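Local coordinates for probable oxidoreductase protein (Rhizobium etli, PDB 4FB5) that is probably an NAD(P)-dependent oxidoreductase of the GFO/IDH/MocA family, whose natural substrate is not established, at residues 26-31 with 95-100; 57-62 with 77-82; 226-231 with 255-260. All blocks are in the same frame, centred on the assembly; numbering follows the deposited sequence.

Contact 1 (26-31 with 95-100)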
ATOM      1  N   LEU A  26      -0.751  12.061  42.634  1.00 67.80           N
ATOM      2  CA  LEU A  26      -1.551  13.175  42.149  1.00 66.35           C
ATOM      3  C   LEU A  26      -3.021  12.859  42.192  1.00 65.00           C
ATOM      4  O   LEU A  26      -3.427  11.732  41.926  1.00 65.25           O
ATOM      5  CB  LEU A  26      -1.105  13.600  40.760  1.00 66.44           C
ATOM      6  CG  LEU A  26       0.178  14.414  40.906  1.00 67.40           C
ATOM      7  CD1 LEU A  26       1.490  13.533  40.768  1.00 67.68           C
ATOM      8  CD2 LEU A  26       0.154  15.586  39.942  1.00 67.72           C
ATOM      9  N   GLY A  27      -3.813  13.859  42.552  1.00 63.32           N
ATOM     10  CA  GLY A  27      -5.229  13.655  42.777  1.00 61.17           C
ATOM     11  C   GLY A  27      -6.050  14.218  41.657  1.00 59.81           C
ATOM     12  O   GLY A  27      -5.994  15.415  41.374  1.00 60.02           O
ATOM     13  N   ILE A  28      -6.837  13.361  41.027  1.00 58.48           N
ATOM     14  CA  ILE A  28      -7.421  13.732  39.747  1.00 56.95           C
ATOM     15  C   ILE A  28      -8.885  14.071  39.843  1.00 56.07           C
ATOM     16  O   ILE A  28      -9.658  13.307  40.408  1.00 56.38           O
ATOM     17  CB  ILE A  28      -7.253  12.600  38.708  1.00 56.90           C
ATOM     18  CG1 ILE A  28      -5.807  12.086  38.703  1.00 55.98           C
ATOM     19  CG2 ILE A  28      -7.727  13.080  37.320  1.00 56.04           C
ATOM     20  CD1 ILE A  28      -4.791  13.137  38.326  1.00 55.55           C
ATOM     21  N   GLY A  29      -9.266  15.204  39.276  1.00 54.96           N
ATOM     22  CA  GLY A  29     -10.666  15.493  39.093  1.00 54.74           C
ATOM     23  C   GLY A  29     -10.966  15.449  37.622  1.00 54.79           C
ATOM     24  O   GLY A  29     -10.254  16.086  36.843  1.00 55.52           O
ATOM     25  N   LEU A  30     -11.992  14.700  37.219  1.00 54.19           N
ATOM     26  CA  LEU A  30     -12.384  14.687  35.811  1.00 53.79           C
ATOM     27  C   LEU A  30     -13.744  15.291  35.641  1.00 53.63           C
ATOM     28  O   LEU A  30     -14.645  14.943  36.368  1.00 53.88           O
ATOM     29  CB  LEU A  30     -12.435  13.255  35.301  1.00 53.98           C
ATOM     30  CG  LEU A  30     -12.331  12.865  33.818  1.00 52.92           C
ATOM     31  CD1 LEU A  30     -13.228  11.680  33.566  1.00 51.00           C
ATOM     32  CD2 LEU A  30     -12.694  13.970  32.871  1.00 53.58           C
ATOM     33  N   ILE A  31     -13.897  16.178  34.663  1.00 54.21           N
ATOM     34  CA  ILE A  31     -15.221  16.724  34.239  1.00 54.13           C
ATOM     35  C   ILE A  31     -15.535  16.308  32.803  1.00 54.18           C
ATOM     36  O   ILE A  31     -14.709  16.508  31.916  1.00 53.71           O
ATOM     37  CB  ILE A  31     -15.236  18.254  34.285  1.00 53.77           C
ATOM     38  CG1 ILE A  31     -14.464  18.750  35.501  1.00 55.20           C
ATOM     39  CG2 ILE A  31     -16.646  18.779  34.363  1.00 54.10           C
ATOM     40  CD1 ILE A  31     -13.856  20.122  35.304  1.00 56.85           C
ATOM     41  N   VAL A  95      -8.382  17.112  45.096  1.00 74.93           N
ATOM     42  CA  VAL A  95      -8.024  17.248  43.689  1.00 73.78           C
ATOM     43  C   VAL A  95      -6.824  18.187  43.517  1.00 73.17           C
ATOM     44  O   VAL A  95      -6.850  19.310  44.006  1.00 73.14           O
ATOM     45  CB  VAL A  95      -9.217  17.823  42.887  1.00 73.63           C
ATOM     46  CG1 VAL A  95      -8.789  18.196  41.482  1.00 73.21           C
ATOM     47  CG2 VAL A  95     -10.379  16.834  42.868  1.00 71.89           C
ATOM     48  N   ASP A  96      -5.787  17.728  42.818  1.00 72.05           N
ATOM     49  CA  ASP A  96      -4.640  18.575  42.460  1.00 70.79           C
ATOM     50  C   ASP A  96      -4.702  19.014  40.988  1.00 69.55           C
ATOM     51  O   ASP A  96      -4.266  20.127  40.635  1.00 69.59           O
ATOM     52  CB  ASP A  96      -3.336  17.820  42.714  1.00 71.51           C
ATOM     53  CG  ASP A  96      -3.367  17.004  44.012  1.00 72.33           C
ATOM     54  OD1 ASP A  96      -4.136  17.379  44.924  1.00 74.59           O
ATOM     55  OD2 ASP A  96      -2.627  15.995  44.117  1.00 71.32           O
ATOM     56  N   VAL A  97      -5.276  18.133  40.150  1.00 67.70           N
ATOM     57  CA  VAL A  97      -5.324  18.258  38.671  1.00 64.96           C
ATOM     58  C   VAL A  97      -6.742  18.164  38.158  1.00 62.88           C
ATOM     59  O   VAL A  97      -7.443  17.212  38.470  1.00 62.06           O
ATOM     60  CB  VAL A  97      -4.580  17.074  37.990  1.00 65.06           C
ATOM     61  CG1 VAL A  97      -4.548  17.262  36.494  1.00 64.72           C
ATOM     62  CG2 VAL A  97      -3.173  16.922  38.528  1.00 64.55           C
ATOM     63  N   VAL A  98      -7.156  19.119  37.338  1.00 61.10           N
ATOM     64  CA  VAL A  98      -8.455  18.980  36.665  1.00 59.90           C
ATOM     65  C   VAL A  98      -8.336  18.588  35.181  1.00 59.02           C
ATOM     66  O   VAL A  98      -7.538  19.155  34.442  1.00 59.04           O
ATOM     67  CB  VAL A  98      -9.355  20.213  36.881  1.00 59.87           C
ATOM     68  CG1 VAL A  98     -10.698  20.001  36.253  1.00 58.85           C
ATOM     69  CG2 VAL A  98      -9.522  20.498  38.394  1.00 60.70           C
ATOM     70  N   SER A  99      -9.101  17.568  34.788  1.00 57.95           N
ATOM     71  CA  SER A  99      -9.207  17.111  33.404  1.00 56.67           C
ATOM     72  C   SER A  99     -10.492  17.672  32.866  1.00 56.22           C
ATOM     73  O   SER A  99     -11.563  17.163  33.181  1.00 56.09           O
ATOM     74  CB  SER A  99      -9.308  15.579  33.338  1.00 56.41           C
ATOM     75  OG  SER A  99      -8.067  14.922  33.123  1.00 55.40           O
ATOM     76  N   VAL A 100     -10.411  18.713  32.059  1.00 55.88           N
ATOM     77  CA  VAL A 100     -11.621  19.237  31.428  1.00 55.96           C
ATOM     78  C   VAL A 100     -11.795  18.590  30.086  1.00 55.52           C
ATOM     79  O   VAL A 100     -10.907  18.652  29.271  1.00 55.80           O
ATOM     80  CB  VAL A 100     -11.568  20.748  31.217  1.00 55.78           C
ATOM     81  CG1 VAL A 100     -12.875  21.225  30.688  1.00 56.81           C
ATOM     82  CG2 VAL A 100     -11.269  21.451  32.528  1.00 56.34           C
TER
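The carboxylate of Asp96, the one flat side-chain group in these two segments, is approached over its face: Gly27 N donates to OD2 at 2.9 Å from a position 67° out of the carboxylate plane. The hydrogen bond is also bent, with an N-H...O angle of 141°, so the carboxylate sits beside the strand start without offering it an in-plane bond. CG of Asp96 lies beside its own backbone N (chi1 -40°), which turns the carboxylate back toward Gly27.

Strands 27-31 and 97-100 run parallel as neighbours at the heart of the Rossmann fold, joined by backbone hydrogen bonds. Gly27 O takes two donors, Asp96 N at 2.7 Å and Val97 N at 3.1 Å. Further along, Gly29 N bonds to Val97 O, Ser99 N to Gly29 O, and Ile31 N to Ser99 O at 2.9 Å.

On one face of the sheet CD1 of Ile28 rests beside CB of Val97 at 4.0 Å, and Trp44 of helix 35-44 covers both residues. Leu30 CD2 lies 3.8 Å from Ser99 CB on this same face. On the other face CD1 of Ile31 touches both CG1 of Val98 and CG2 of Val100, the latter at 4.0 Å, under helix 107-116. CG1 of Val95 packs 3.7 Å from Gly29 N.

Apolar branches thus pack on both faces, with the Ser99 hydroxyl satisfied by His40 and Trp44. Ile28 and Leu30 turn their backbone hydrogen bonds to strand 58-63, and strand 27-31 leads into the glycine-rich turn, probably the nucleotide-binding loop.

Contact 2 (57-62 with 77-82)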
ATOM      1  N   PRO A  57      -1.574   7.790  39.959  1.00 64.33           N
ATOM      2  CA  PRO A  57      -2.545   8.815  40.208  1.00 63.87           C
ATOM      3  C   PRO A  57      -3.751   8.204  40.873  1.00 63.94           C
ATOM      4  O   PRO A  57      -4.003   6.999  40.743  1.00 63.33           O
ATOM      5  CB  PRO A  57      -2.889   9.301  38.814  1.00 63.79           C
ATOM      6  CG  PRO A  57      -1.639   9.061  38.061  1.00 63.77           C
ATOM      7  CD  PRO A  57      -1.189   7.736  38.546  1.00 63.80           C
ATOM      8  N   ARG A  58      -4.448   9.058  41.613  1.00 64.53           N
ATOM      9  CA  ARG A  58      -5.626   8.716  42.407  1.00 65.02           C
ATOM     10  C   ARG A  58      -6.819   9.464  41.811  1.00 64.14           C
ATOM     11  O   ARG A  58      -6.776  10.701  41.602  1.00 62.93           O
ATOM     12  CB  ARG A  58      -5.410   9.086  43.894  1.00 65.74           C
ATOM     13  CG  ARG A  58      -6.421   8.496  44.884  1.00 68.31           C
ATOM     14  CD  ARG A  58      -5.934   8.645  46.341  1.00 74.32           C
ATOM     15  NE  ARG A  58      -6.289   9.933  46.968  1.00 77.01           N
ATOM     16  CZ  ARG A  58      -7.362  10.151  47.747  1.00 77.28           C
ATOM     17  NH1 ARG A  58      -8.237   9.180  48.007  1.00 76.66           N
ATOM     18  NH2 ARG A  58      -7.567  11.362  48.268  1.00 76.66           N
ATOM     19  N   LEU A  59      -7.861   8.686  41.527  1.00 63.63           N
ATOM     20  CA  LEU A  59      -9.028   9.158  40.797  1.00 63.77           C
ATOM     21  C   LEU A  59     -10.036   9.419  41.865  1.00 64.20           C
ATOM     22  O   LEU A  59     -10.575   8.489  42.483  1.00 64.30           O
ATOM     23  CB  LEU A  59      -9.540   8.116  39.776  1.00 63.31           C
ATOM     24  CG  LEU A  59      -8.480   7.286  39.026  1.00 62.51           C
ATOM     25  CD1 LEU A  59      -9.066   6.065  38.323  1.00 62.57           C
ATOM     26  CD2 LEU A  59      -7.659   8.133  38.072  1.00 59.78           C
ATOM     27  N   VAL A  60     -10.272  10.704  42.075  1.00 64.86           N
ATOM     28  CA  VAL A  60     -10.934  11.184  43.259  1.00 65.49           C
ATOM     29  C   VAL A  60     -12.363  11.621  42.994  1.00 66.11           C
ATOM     30  O   VAL A  60     -13.295  11.079  43.590  1.00 66.43           O
ATOM     31  CB  VAL A  60     -10.138  12.338  43.843  1.00 65.54           C
ATOM     32  CG1 VAL A  60     -10.841  12.912  45.071  1.00 67.13           C
ATOM     33  CG2 VAL A  60      -8.734  11.874  44.202  1.00 65.34           C
ATOM     34  N   HIS A  61     -12.535  12.569  42.076  1.00 66.61           N
ATOM     35  CA  HIS A  61     -13.802  13.257  41.900  1.00 67.44           C
ATOM     36  C   HIS A  61     -14.183  13.272  40.428  1.00 67.25           C
ATOM     37  O   HIS A  61     -13.302  13.329  39.573  1.00 67.54           O
ATOM     38  CB  HIS A  61     -13.608  14.699  42.365  1.00 68.12           C
ATOM     39  CG  HIS A  61     -14.787  15.297  43.074  1.00 70.01           C
ATOM     40  ND1 HIS A  61     -14.685  15.864  44.330  1.00 70.71           N
ATOM     41  CD2 HIS A  61     -16.081  15.448  42.697  1.00 71.42           C
ATOM     42  CE1 HIS A  61     -15.863  16.341  44.694  1.00 71.35           C
ATOM     43  NE2 HIS A  61     -16.729  16.098  43.726  1.00 71.98           N
ATOM     44  N   LEU A  62     -15.485  13.282  40.134  1.00 67.02           N
ATOM     45  CA  LEU A  62     -15.961  13.233  38.755  1.00 66.90           C
ATOM     46  C   LEU A  62     -17.306  13.924  38.586  1.00 67.84           C
ATOM     47  O   LEU A  62     -18.177  13.751  39.416  1.00 68.04           O
ATOM     48  CB  LEU A  62     -16.074  11.775  38.304  1.00 66.56           C
ATOM     49  CG  LEU A  62     -16.491  11.397  36.877  1.00 64.53           C
ATOM     50  CD1 LEU A  62     -16.150   9.954  36.619  1.00 62.05           C
ATOM     51  CD2 LEU A  62     -17.977  11.627  36.661  1.00 62.71           C
ATOM     52  N   PHE A  77     -15.332   4.070  35.688  1.00 63.83           N
ATOM     53  CA  PHE A  77     -13.962   4.580  35.545  1.00 63.29           C
ATOM     54  C   PHE A  77     -13.090   4.424  36.789  1.00 63.91           C
ATOM     55  O   PHE A  77     -11.866   4.543  36.705  1.00 64.05           O
ATOM     56  CB  PHE A  77     -13.947   6.039  35.077  1.00 62.45           C
ATOM     57  CG  PHE A  77     -14.690   6.289  33.784  1.00 59.61           C
ATOM     58  CD1 PHE A  77     -14.919   7.600  33.361  1.00 55.74           C
ATOM     59  CD2 PHE A  77     -15.169   5.224  32.998  1.00 57.65           C
ATOM     60  CE1 PHE A  77     -15.599   7.865  32.173  1.00 57.62           C
ATOM     61  CE2 PHE A  77     -15.859   5.459  31.803  1.00 57.60           C
ATOM     62  CZ  PHE A  77     -16.078   6.789  31.378  1.00 57.63           C
ATOM     63  N   GLY A  78     -13.707   4.161  37.938  1.00 64.21           N
ATOM     64  CA  GLY A  78     -12.939   3.937  39.167  1.00 65.25           C
ATOM     65  C   GLY A  78     -12.583   5.181  39.971  1.00 65.34           C
ATOM     66  O   GLY A  78     -11.459   5.301  40.461  1.00 65.42           O
ATOM     67  N   PHE A  79     -13.551   6.088  40.089  1.00 65.76           N
ATOM     68  CA  PHE A  79     -13.464   7.312  40.890  1.00 66.91           C
ATOM     69  C   PHE A  79     -14.253   7.211  42.186  1.00 67.35           C
ATOM     70  O   PHE A  79     -15.374   6.692  42.205  1.00 66.87           O
ATOM     71  CB  PHE A  79     -14.050   8.482  40.114  1.00 67.11           C
ATOM     72  CG  PHE A  79     -13.124   9.064  39.125  1.00 68.15           C
ATOM     73  CD1 PHE A  79     -12.536  10.291  39.360  1.00 69.27           C
ATOM     74  CD2 PHE A  79     -12.817   8.380  37.955  1.00 69.79           C
ATOM     75  CE1 PHE A  79     -11.656  10.836  38.443  1.00 69.82           C
ATOM     76  CE2 PHE A  79     -11.938   8.917  37.030  1.00 69.78           C
ATOM     77  CZ  PHE A  79     -11.359  10.147  37.272  1.00 69.82           C
ATOM     78  N   GLU A  80     -13.677   7.768  43.247  1.00 68.26           N
ATOM     79  CA  GLU A  80     -14.226   7.674  44.598  1.00 69.35           C
ATOM     80  C   GLU A  80     -15.523   8.472  44.755  1.00 69.69           C
ATOM     81  O   GLU A  80     -16.548   7.926  45.165  1.00 69.58           O
ATOM     82  CB  GLU A  80     -13.153   8.066  45.630  1.00 69.54           C
ATOM     83  CG  GLU A  80     -11.990   7.033  45.713  1.00 71.76           C
ATOM     84  CD  GLU A  80     -10.646   7.588  46.246  1.00 75.17           C
ATOM     85  OE1 GLU A  80     -10.652   8.482  47.126  1.00 76.97           O
ATOM     86  OE2 GLU A  80      -9.570   7.103  45.804  1.00 75.76           O
ATOM     87  N   LYS A  81     -15.492   9.738  44.366  1.00 70.29           N
ATOM     88  CA  LYS A  81     -16.646  10.607  44.492  1.00 71.31           C
ATOM     89  C   LYS A  81     -17.228  10.958  43.127  1.00 71.89           C
ATOM     90  O   LYS A  81     -16.483  11.091  42.164  1.00 71.93           O
ATOM     91  CB  LYS A  81     -16.246  11.905  45.209  1.00 71.44           C
ATOM     92  CG  LYS A  81     -15.643  11.698  46.591  1.00 72.01           C
ATOM     93  CD  LYS A  81     -14.728  12.845  46.976  1.00 71.83           C
ATOM     94  CE  LYS A  81     -13.641  12.343  47.923  1.00 70.95           C
ATOM     95  NZ  LYS A  81     -12.782  13.487  48.322  1.00 70.05           N
ATOM     96  N   ALA A  82     -18.557  11.109  43.072  1.00 72.54           N
ATOM     97  CA  ALA A  82     -19.290  11.728  41.951  1.00 72.79           C
ATOM     98  C   ALA A  82     -19.942  13.081  42.399  1.00 73.57           C
ATOM     99  O   ALA A  82     -19.849  13.443  43.587  1.00 73.92           O
ATOM    100  CB  ALA A  82     -20.338  10.771  41.444  1.00 72.23           C
TER
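Arg58 and Glu80 form a salt bridge, NH1 to OE1 at 2.7 Å, at the margin of the Rossmann sheet, where strand 58-63 meets the chain leading into edge strand 81-83. The two side chains cross at about a right angle, with guanidinium and carboxylate planes 41° apart. A bend in the arginine chain at CG-CD (chi3 87°) swings the guanidinium back over Val60 CG2. Glu94 pairs with NH2 of Arg58 and with NZ of Lys81, so one carboxylate lies between two like charges and probably offsets them.

Two backbone hydrogen bonds tie the segments: Lys81 N gives to Val60 O at 2.7 Å and nearly straight, whereas the bond from Glu80 N to Leu59 O is longer, 3.3 Å. Beyond them CB of Lys81 sits over the centre of the His61 ring, 4.2 Å from its centroid. That imidazole is held at both nitrogens, ND1 by Asp92 and NE2 by Thr83.

Inward, the packing turns apolar. Gly78 ends helix 70-77 with positive phi in a Schellman motif, and the chain then turns so that Phe79 enters the core against Leu30 of the adjacent strand 27-31. Phe77 lies against CD1 of Leu62 and also touches Thr49 of a second subunit.

The Phe79 ring is gripped on both faces: Leu62 CD1 covers one, off toward the rim at 4.2 Å from the centroid, and CB of Leu59 stands over the middle of the opposite face, 3.5 Å from the centroid and only 2° off the ring normal.

Contact 3 (226-231 with 255-260)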
ATOM      1  N   GLU A 226       2.946  31.900   9.915  1.00 44.16           N
ATOM      2  CA  GLU A 226       3.293  33.330   9.797  1.00 44.83           C
ATOM      3  C   GLU A 226       2.497  34.130   8.813  1.00 43.09           C
ATOM      4  O   GLU A 226       2.199  35.277   9.080  1.00 43.97           O
ATOM      5  CB  GLU A 226       4.795  33.542   9.597  1.00 45.66           C
ATOM      6  CG  GLU A 226       5.581  33.179  10.877  1.00 52.15           C
ATOM      7  CD  GLU A 226       7.086  32.914  10.623  1.00 61.45           C
ATOM      8  OE1 GLU A 226       7.606  33.303   9.523  1.00 62.44           O
ATOM      9  OE2 GLU A 226       7.740  32.322  11.543  1.00 63.33           O
ATOM     10  N   ALA A 227       2.149  33.546   7.689  1.00 40.98           N
ATOM     11  CA  ALA A 227       1.196  34.155   6.803  1.00 39.31           C
ATOM     12  C   ALA A 227       0.306  33.005   6.330  1.00 38.77           C
ATOM     13  O   ALA A 227       0.754  31.865   6.335  1.00 39.30           O
ATOM     14  CB  ALA A 227       1.903  34.802   5.666  1.00 38.52           C
ATOM     15  N   VAL A 228      -0.943  33.294   5.954  1.00 37.42           N
ATOM     16  CA  VAL A 228      -1.920  32.293   5.535  1.00 35.80           C
ATOM     17  C   VAL A 228      -2.841  32.881   4.492  1.00 36.37           C
ATOM     18  O   VAL A 228      -3.086  34.072   4.518  1.00 35.97           O
ATOM     19  CB  VAL A 228      -2.786  31.720   6.710  1.00 35.43           C
ATOM     20  CG1 VAL A 228      -1.900  31.082   7.796  1.00 34.17           C
ATOM     21  CG2 VAL A 228      -3.742  32.764   7.315  1.00 34.40           C
ATOM     22  N   ILE A 229      -3.313  32.073   3.543  1.00 36.14           N
ATOM     23  CA  ILE A 229      -4.480  32.463   2.786  1.00 36.45           C
ATOM     24  C   ILE A 229      -5.382  31.243   2.499  1.00 37.60           C
ATOM     25  O   ILE A 229      -4.915  30.223   1.972  1.00 37.78           O
ATOM     26  CB  ILE A 229      -4.189  33.211   1.514  1.00 35.66           C
ATOM     27  CG1 ILE A 229      -5.526  33.480   0.818  1.00 36.30           C
ATOM     28  CG2 ILE A 229      -3.354  32.358   0.565  1.00 37.37           C
ATOM     29  CD1 ILE A 229      -5.604  34.682  -0.083  1.00 37.70           C
ATOM     30  N   THR A 230      -6.680  31.414   2.770  1.00 37.62           N
ATOM     31  CA  THR A 230      -7.595  30.332   2.921  1.00 37.92           C
ATOM     32  C   THR A 230      -8.727  30.314   1.902  1.00 38.40           C
ATOM     33  O   THR A 230      -9.311  31.336   1.628  1.00 38.85           O
ATOM     34  CB  THR A 230      -8.166  30.462   4.286  1.00 37.76           C
ATOM     35  OG1 THR A 230      -7.078  30.435   5.219  1.00 39.11           O
ATOM     36  CG2 THR A 230      -9.111  29.333   4.587  1.00 38.16           C
ATOM     37  N   ASP A 231      -9.008  29.146   1.328  1.00 38.77           N
ATOM     38  CA  ASP A 231     -10.245  28.900   0.591  1.00 39.43           C
ATOM     39  C   ASP A 231     -11.060  27.937   1.452  1.00 39.73           C
ATOM     40  O   ASP A 231     -10.494  27.049   2.094  1.00 39.52           O
ATOM     41  CB  ASP A 231      -9.991  28.314  -0.803  1.00 38.96           C
ATOM     42  CG  ASP A 231     -11.237  28.365  -1.677  1.00 41.91           C
ATOM     43  OD1 ASP A 231     -12.235  28.966  -1.203  1.00 46.47           O
ATOM     44  OD2 ASP A 231     -11.262  27.819  -2.812  1.00 42.64           O
ATOM     45  N   ALA A 255     -11.443  23.422   4.388  1.00 36.29           N
ATOM     46  CA  ALA A 255     -10.534  24.546   4.353  1.00 36.18           C
ATOM     47  C   ALA A 255      -9.186  24.132   3.769  1.00 36.31           C
ATOM     48  O   ALA A 255      -8.590  23.109   4.114  1.00 35.20           O
ATOM     49  CB  ALA A 255     -10.348  25.121   5.734  1.00 36.03           C
ATOM     50  N   ASN A 256      -8.712  24.969   2.871  1.00 36.87           N
ATOM     51  CA  ASN A 256      -7.465  24.748   2.195  1.00 35.99           C
ATOM     52  C   ASN A 256      -6.674  26.015   2.415  1.00 35.61           C
ATOM     53  O   ASN A 256      -7.170  27.113   2.224  1.00 36.00           O
ATOM     54  CB  ASN A 256      -7.790  24.483   0.748  1.00 35.83           C
ATOM     55  CG  ASN A 256      -8.744  23.316   0.586  1.00 36.17           C
ATOM     56  OD1 ASN A 256      -8.557  22.250   1.152  1.00 39.37           O
ATOM     57  ND2 ASN A 256      -9.741  23.500  -0.210  1.00 38.23           N
ATOM     58  N   VAL A 257      -5.463  25.878   2.897  1.00 35.22           N
ATOM     59  CA  VAL A 257      -4.732  27.027   3.344  1.00 34.90           C
ATOM     60  C   VAL A 257      -3.343  26.905   2.783  1.00 35.67           C
ATOM     61  O   VAL A 257      -2.708  25.863   2.951  1.00 36.58           O
ATOM     62  CB  VAL A 257      -4.642  27.010   4.861  1.00 34.80           C
ATOM     63  CG1 VAL A 257      -3.952  28.264   5.393  1.00 34.61           C
ATOM     64  CG2 VAL A 257      -6.025  26.832   5.475  1.00 33.28           C
ATOM     65  N   LEU A 258      -2.883  27.943   2.094  1.00 35.57           N
ATOM     66  CA  LEU A 258      -1.489  28.089   1.751  1.00 35.43           C
ATOM     67  C   LEU A 258      -0.829  28.778   2.922  1.00 37.27           C
ATOM     68  O   LEU A 258      -1.443  29.631   3.550  1.00 37.81           O
ATOM     69  CB  LEU A 258      -1.425  28.975   0.559  1.00 34.40           C
ATOM     70  CG  LEU A 258      -1.357  28.263  -0.768  1.00 34.05           C
ATOM     71  CD1 LEU A 258      -2.033  26.955  -0.738  1.00 33.27           C
ATOM     72  CD2 LEU A 258      -1.877  29.134  -1.889  1.00 33.33           C
HETATM   73  N   MSE A 259       0.395  28.431   3.268  1.00 38.85           N
HETATM   74  CA  MSE A 259       1.000  29.115   4.404  1.00 41.78           C
HETATM   75  C   MSE A 259       2.503  29.330   4.276  1.00 41.93           C
HETATM   76  O   MSE A 259       3.116  28.970   3.283  1.00 41.42           O
HETATM   77  CB  MSE A 259       0.718  28.398   5.719  1.00 42.36           C
HETATM   78  CG  MSE A 259      -0.523  27.555   5.720  1.00 50.66           C
HETATM   79 SE   MSE A 259      -0.821  26.556   7.412  1.00 70.09          SE
HETATM   80  CE  MSE A 259       0.360  25.021   7.105  1.00 62.50           C
ATOM     81  N   ARG A 260       3.061  29.951   5.309  1.00 42.83           N
ATOM     82  CA  ARG A 260       4.489  30.104   5.494  1.00 44.05           C
ATOM     83  C   ARG A 260       4.733  29.902   6.970  1.00 44.62           C
ATOM     84  O   ARG A 260       4.096  30.529   7.789  1.00 44.70           O
ATOM     85  CB  ARG A 260       4.933  31.501   5.079  1.00 43.91           C
ATOM     86  CG  ARG A 260       4.833  31.749   3.591  1.00 45.86           C
ATOM     87  CD  ARG A 260       6.054  31.202   2.913  1.00 51.72           C
ATOM     88  NE  ARG A 260       5.965  31.175   1.464  1.00 56.02           N
ATOM     89  CZ  ARG A 260       6.926  30.690   0.685  1.00 59.13           C
ATOM     90  NH1 ARG A 260       8.036  30.185   1.229  1.00 59.24           N
ATOM     91  NH2 ARG A 260       6.777  30.710  -0.631  1.00 59.39           N
TER
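A classic beta bulge, where Glu226 and Ala227 both face Arg260, marks one end of this antiparallel pair of neighbouring strands in the mixed sheet of the GFO/IDH/MocA C-terminal domain. The bulge puts one extra residue on strand 225-233: Glu226 N donates a backbone hydrogen bond to Arg260 O at 2.8 Å, and Arg260 N to Ala227 O at 3.2 Å. Beyond it, Ile229 and Leu258 exchange two hydrogen bonds of 3.1 Å between their N and O atoms; Asp231 and Asn256 likewise exchange two, both shorter.

On one face, CB of Val228 meets CG1 of Val257 at 3.9 Å, and Thr230 lies alongside Val257. The Thr230 hydroxyl bonds to Met380 O of helix 367-385. Met259, modelled as selenomethionine, bends away toward that helix and helix 206-221.

On the other face CG2 of Ile229 sits between its own N and carbonyl carbon (chi1 177° for CG1), which places it 3.9 Å from Leu258 CB. This face meets a third subunit. Leu258 packs on Leu258 of that subunit, Asp231 pairs with that subunit's Arg260, and Arg260 with that subunit's Asp231, so reciprocal charges flank an apolar centre at the interface.

Overall arrangement
Contacts 1 and 2 are close neighbours in one parallel sheet, their centres about 9 Å apart, while contact 3 belongs to the mixed sheet of the C-terminal domain, its centre about 37 Å from that of contact 1 and about 43 Å from that of contact 2, across the centre of the chain. Along the sequence, contact 2 falls between the two segments of contact 1, and contact 3 follows both. Strands 27-31 and 58-63 lie side by side, so contacts 1 and 2 cover strands 81-83, 58-63, 27-31 and 97-100 in succession. The chain thus separates a probable nucleotide-binding half from a sheet that builds part of a subunit interface.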